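PDB 3KOJ: uncharacterized protein ycf41 from Synechococcus elongatus PCC 6301, which probably binds single-stranded DNA through an OB-fold domain of the single-strand binding protein family. Local coordinates for residues Ala64-Leu67 and Gln68-Arg72. The protein carries 1 engineered substitution. Numbering follows the deposited sequence.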
loop_
_atom_site.group_PDB
_atom_site.type_symbol
_atom_site.label_atom_id
_atom_site.label_comp_id
_atom_site.label_asym_id
_atom_site.label_seq_id
_atom_site.Cartn_x
_atom_site.Cartn_y
_atom_site.Cartn_z
ATOM N N ALA B 64 -9.969 -8.372 -16.454
ATOM C CA ALA B 64 -9.353 -8.581 -17.763
ATOM C C ALA B 64 -10.152 -7.816 -18.822
ATOM O O ALA B 64 -9.584 -7.151 -19.691
ATOM C CB ALA B 64 -9.325 -10.068 -18.107
ATOM N N GLN B 65 -11.476 -7.907 -18.740
ATOM C CA GLN B 65 -12.338 -7.222 -19.701
ATOM C C GLN B 65 -12.216 -5.703 -19.560
ATOM O O GLN B 65 -12.282 -4.970 -20.549
ATOM C CB GLN B 65 -13.789 -7.666 -19.496
ATOM C CG GLN B 65 -13.959 -9.182 -19.560
ATOM C CD GLN B 65 -15.383 -9.635 -19.301
ATOM O OE1 GLN B 65 -16.064 -9.104 -18.424
ATOM N NE2 GLN B 65 -15.834 -10.633 -20.053
ATOM N N GLU B 66 -12.023 -5.242 -18.331
ATOM C CA GLU B 66 -11.879 -3.818 -18.048
ATOM C C GLU B 66 -10.571 -3.274 -18.635
ATOM O O GLU B 66 -10.539 -2.172 -19.188
ATOM C CB GLU B 66 -11.920 -3.592 -16.534
ATOM C CG GLU B 66 -11.762 -2.150 -16.100
ATOM C CD GLU B 66 -11.909 -1.982 -14.602
ATOM O OE1 GLU B 66 -12.122 -2.999 -13.907
ATOM O OE2 GLU B 66 -11.812 -0.834 -14.118
ATOM N N LEU B 67 -9.497 -4.051 -18.521
ATOM C CA LEU B 67 -8.202 -3.639 -19.058
ATOM C C LEU B 67 -8.272 -3.474 -20.574
ATOM O O LEU B 67 -7.893 -2.436 -21.117
ATOM C CB LEU B 67 -7.121 -4.671 -18.706
ATOM C CG LEU B 67 -6.716 -4.781 -17.233
ATOM C CD1 LEU B 67 -5.695 -5.906 -17.057
ATOM C CD2 LEU B 67 -6.138 -3.448 -16.764
ATOM N N GLN B 68 -8.762 -4.503 -21.255
ATOM C CA GLN B 68 -8.876 -4.474 -22.710
ATOM C C GLN B 68 -9.812 -3.375 -23.186
ATOM O O GLN B 68 -9.584 -2.754 -24.224
ATOM C CB GLN B 68 -9.381 -5.824 -23.231
ATOM C CG GLN B 68 -9.957 -5.773 -24.644
ATOM C CD GLN B 68 -11.432 -5.400 -24.663
ATOM O OE1 GLN B 68 -11.897 -4.701 -25.565
ATOM N NE2 GLN B 68 -12.177 -5.880 -23.670
ATOM N N ASP B 69 -10.866 -3.143 -22.418
ATOM C CA ASP B 69 -11.858 -2.145 -22.773
ATOM C C ASP B 69 -11.386 -0.710 -22.601
ATOM O O ASP B 69 -11.665 0.148 -23.437
ATOM C CB ASP B 69 -13.117 -2.364 -21.928
ATOM C CG ASP B 69 -14.229 -1.392 -22.269
ATOM O OD1 ASP B 69 -14.740 -1.448 -23.408
ATOM O OD2 ASP B 69 -14.593 -0.572 -21.399
ATOM N N ARG B 70 -10.643 -0.465 -21.527
ATOM C CA ARG B 70 -10.186 0.876 -21.181
ATOM C C ARG B 70 -8.733 1.281 -21.440
ATOM O O ARG B 70 -8.463 2.420 -21.824
ATOM C CB ARG B 70 -10.480 1.113 -19.700
ATOM C CG ARG B 70 -11.930 0.891 -19.302
ATOM C CD ARG B 70 -12.794 1.993 -19.867
ATOM N NE ARG B 70 -12.350 3.294 -19.376
ATOM C CZ ARG B 70 -12.601 3.760 -18.155
ATOM N NH1 ARG B 70 -13.306 3.035 -17.295
ATOM N NH2 ARG B 70 -12.137 4.948 -17.790
ATOM N N CYS B 71 -7.798 0.367 -21.214
ATOM C CA CYS B 71 -6.388 0.696 -21.375
ATOM C C CYS B 71 -5.864 0.759 -22.800
ATOM O O CYS B 71 -5.906 -0.223 -23.535
ATOM C CB CYS B 71 -5.542 -0.277 -20.553
ATOM S SG CYS B 71 -5.901 -0.229 -18.779
ATOM N N ARG B 72 -5.358 1.933 -23.170
ATOM C CA ARG B 72 -4.793 2.167 -24.495
ATOM C C ARG B 72 -3.376 2.704 -24.356
ATOM O O ARG B 72 -3.004 3.206 -23.293
ATOM C CB ARG B 72 -5.662 3.161 -25.268
ATOM C CG ARG B 72 -6.995 2.566 -25.700
ATOM C CD ARG B 72 -6.772 1.412 -26.675
ATOM N NE ARG B 72 -8.003 0.697 -27.002
ATOM C CZ ARG B 72 -8.483 -0.336 -26.314
ATOM N NH1 ARG B 72 -7.835 -0.793 -25.248
ATOM N NH2 ARG B 72 -9.614 -0.915 -26.692
#
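L67, near the end of helix 62-70, meets C71, the first residue beyond it, on the buried side. This is the short helix of an OB fold, packed against the curled beta-sheet. CD2 of L67 lies 3.8 Å from SG of C71. Both first torsions set the group beside the backbone N (chi1 -69° for L67, -60° for C71). Spaced one turn apart and with similar first torsions, the two side chains run alongside each other, and both touch M39 of strand 35-43. L67 also rests on V106, and C71 on V20.

The backbone carries four i to i+4 bonds. The first, from Q68 N to A64 O, is the longest at 3.2 Å but nearly straight. The last, from C71 N to L67 O at 2.8 Å, closes the final turn; C71 itself is the first residue to leave helical geometry.

On the flank next to H108, chi1 of R70 (-55°) places CG beside its own backbone N. Its CB and CG both pack on the carbonyl oxygen of E66, with CG at 3.4 Å from E66 O. E66 is extended, and its OE2 is hydrogen-bonded to H108 NE2. OE2 of E66 and NH1 of R70 stay 5.2 Å apart, so any attraction between them acts without contact.

R72 folds back over the helix end. Its backbone N is held by D75 OD2. Its guanidinium grips Q68 O end-on, in the guanidinium plane, with NH1 at 2.8 Å and NH2 at 3.1 Å. NH1 also donates to C71 O at 2.6 Å, approaching from above that carbonyl's plane.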